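Local coordinates for protein AfJAMM (Archaeoglobus fulgidus, PDB 1R5X) that is a zinc-binding protein of the JAMM family, probably acting as a metallopeptidase, at residues A[32-37]-A[77-82]. Residues are numbered along the deposited sequence; the frame is centred on the assembly and turned at random.
Sequences PDEFIA and TVHSHP. With ZN (zinc ion), chain C.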
loop_
_atom_site.group_PDB
_atom_site.type_symbol
_atom_site.label_atom_id
_atom_site.label_comp_id
_atom_site.label_asym_id
_atom_site.label_seq_id
_atom_site.Cartn_x
_atom_site.Cartn_y
_atom_site.Cartn_z
ATOM N N PRO A 32 -7.020 0.594 -16.024
ATOM C CA PRO A 32 -5.866 1.502 -16.068
ATOM C C PRO A 32 -5.886 2.710 -15.129
ATOM O O PRO A 32 -4.997 3.570 -15.193
ATOM C CB PRO A 32 -5.844 1.939 -17.522
ATOM C CG PRO A 32 -7.300 2.081 -17.814
ATOM C CD PRO A 32 -7.912 0.849 -17.174
ATOM N N ASP A 33 -6.898 2.786 -14.277
ATOM C CA ASP A 33 -6.997 3.892 -13.334
ATOM C C ASP A 33 -6.302 3.516 -12.032
ATOM O O ASP A 33 -5.996 2.349 -11.794
ATOM C CB ASP A 33 -8.468 4.237 -13.084
ATOM C CG ASP A 33 -9.181 4.657 -14.358
ATOM O OD1 ASP A 33 -8.657 5.544 -15.058
ATOM O OD2 ASP A 33 -10.254 4.106 -14.668
ATOM N N GLU A 34 -6.042 4.505 -11.191
ATOM C CA GLU A 34 -5.367 4.238 -9.935
ATOM C C GLU A 34 -6.315 3.836 -8.823
ATOM O O GLU A 34 -7.417 4.361 -8.699
ATOM C CB GLU A 34 -4.548 5.453 -9.498
ATOM C CG GLU A 34 -3.531 5.889 -10.534
ATOM C CD GLU A 34 -2.504 6.857 -9.982
ATOM O OE1 GLU A 34 -2.902 7.870 -9.369
ATOM O OE2 GLU A 34 -1.294 6.607 -10.171
ATOM N N PHE A 35 -5.872 2.879 -8.024
ATOM C CA PHE A 35 -6.646 2.410 -6.891
ATOM C C PHE A 35 -6.053 3.080 -5.646
ATOM O O PHE A 35 -4.837 3.182 -5.518
ATOM C CB PHE A 35 -6.520 0.886 -6.787
ATOM C CG PHE A 35 -6.796 0.344 -5.417
ATOM C CD1 PHE A 35 -8.074 0.398 -4.871
ATOM C CD2 PHE A 35 -5.769 -0.219 -4.668
ATOM C CE1 PHE A 35 -8.322 -0.105 -3.585
ATOM C CE2 PHE A 35 -6.001 -0.722 -3.391
ATOM C CZ PHE A 35 -7.277 -0.667 -2.847
ATOM N N ILE A 36 -6.901 3.560 -4.747
ATOM C CA ILE A 36 -6.407 4.173 -3.515
ATOM C C ILE A 36 -7.286 3.796 -2.327
ATOM O O ILE A 36 -8.512 3.748 -2.429
ATOM C CB ILE A 36 -6.341 5.713 -3.608
ATOM C CG1 ILE A 36 -5.724 6.264 -2.317
ATOM C CG2 ILE A 36 -7.739 6.290 -3.822
ATOM C CD1 ILE A 36 -5.345 7.717 -2.369
ATOM N N ALA A 37 -6.655 3.526 -1.196
ATOM C CA ALA A 37 -7.392 3.142 -0.004
ATOM C C ALA A 37 -6.535 3.297 1.242
ATOM O O ALA A 37 -5.336 3.595 1.164
ATOM C CB ALA A 37 -7.874 1.694 -0.140
ATOM N N THR A 77 -1.502 4.170 3.894
ATOM C CA THR A 77 -2.239 4.162 2.647
ATOM C C THR A 77 -1.663 3.201 1.639
ATOM O O THR A 77 -0.561 2.688 1.791
ATOM C CB THR A 77 -2.238 5.547 1.977
ATOM O OG1 THR A 77 -0.924 5.829 1.463
ATOM C CG2 THR A 77 -2.622 6.623 2.974
ATOM N N VAL A 78 -2.442 2.973 0.598
ATOM C CA VAL A 78 -2.053 2.116 -0.488
ATOM C C VAL A 78 -2.675 2.699 -1.753
ATOM O O VAL A 78 -3.804 3.194 -1.743
ATOM C CB VAL A 78 -2.570 0.678 -0.288
ATOM C CG1 VAL A 78 -4.099 0.665 -0.257
ATOM C CG2 VAL A 78 -2.065 -0.202 -1.396
ATOM N N HIS A 79 -1.918 2.682 -2.837
ATOM C CA HIS A 79 -2.452 3.149 -4.100
ATOM C C HIS A 79 -1.616 2.560 -5.213
ATOM O O HIS A 79 -0.497 2.119 -4.986
ATOM C CB HIS A 79 -2.536 4.681 -4.153
ATOM C CG HIS A 79 -1.290 5.354 -4.614
ATOM N ND1 HIS A 79 -0.087 5.254 -3.952
ATOM C CD2 HIS A 79 -1.071 6.159 -5.677
ATOM C CE1 HIS A 79 0.822 5.969 -4.589
ATOM N NE2 HIS A 79 0.248 6.530 -5.639
ATOM N N SER A 80 -2.170 2.523 -6.415
ATOM C CA SER A 80 -1.460 1.918 -7.529
ATOM C C SER A 80 -1.088 2.844 -8.668
ATOM O O SER A 80 -1.542 3.982 -8.745
ATOM C CB SER A 80 -2.274 0.731 -8.049
ATOM O OG SER A 80 -3.578 1.147 -8.417
ATOM N N HIS A 81 -0.242 2.308 -9.540
ATOM C CA HIS A 81 0.266 2.992 -10.724
ATOM C C HIS A 81 0.083 2.050 -11.905
ATOM O O HIS A 81 0.503 0.892 -11.849
ATOM C CB HIS A 81 1.752 3.271 -10.568
ATOM C CG HIS A 81 2.073 4.337 -9.570
ATOM N ND1 HIS A 81 3.355 4.561 -9.113
ATOM C CD2 HIS A 81 1.290 5.259 -8.962
ATOM C CE1 HIS A 81 3.346 5.574 -8.266
ATOM N NE2 HIS A 81 2.106 6.013 -8.155
ATOM N N PRO A 82 -0.517 2.536 -12.999
ATOM C CA PRO A 82 -0.743 1.708 -14.186
ATOM C C PRO A 82 0.521 1.377 -14.993
ATOM O O PRO A 82 0.442 0.766 -16.061
ATOM C CB PRO A 82 -1.748 2.528 -14.977
ATOM C CG PRO A 82 -1.339 3.932 -14.659
ATOM C CD PRO A 82 -1.102 3.877 -13.172
HETATM ZN ZN ZN C . 1.604 7.429 -6.871
HETATM O O HOH W 1 -2.942 1.506 -11.216
#
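Glu34, in the loop leading into strand 36-40, reaches the zinc site: its OE2 lies 3.2 Å from His81 CD2, at the ring edge near the ring plane, and the carboxylate and imidazole planes differ by only 14°. The zinc is bound by NE2 of His79 and NE2 of His81, each at 2.0 Å, with Asp92 of helix 90-95 as a further ligand. These histidines form the HxH pair of the JAMM motif; alternation along strand 76-81 puts both on the Glu34 side.

Ser80, between them, serves the other side. Placed between its backbone N and carbonyl carbon (chi1 57°), Ser80 OG accepts the Phe35 N-H, 2.9 Å from Phe35 N and nearly straight at 161°. The same OG meets a water that donates to Asp33 O. Replacing Ser80 by an alanine removes OG, which is likely to leave the Phe35 N-H without its acceptor, break this water link and let the Glu34 loop shift.

Farther along, Ala37 and Val78 form an antiparallel hydrogen-bonded pair, Ala37 N to Val78 O at 2.9 Å and Val78 N to Ala37 O at 3.0 Å. On their face, Phe35 CE2 packs 3.9 Å from Val78 CG1, against helix 17-30, where Phe35 meets Ala26 and Ala30. Glu34 OE2, 4.5 Å from the zinc, does not ligate it, but its place is consistent with the second-shell glutamate thought to be the general base of JAMM proteases.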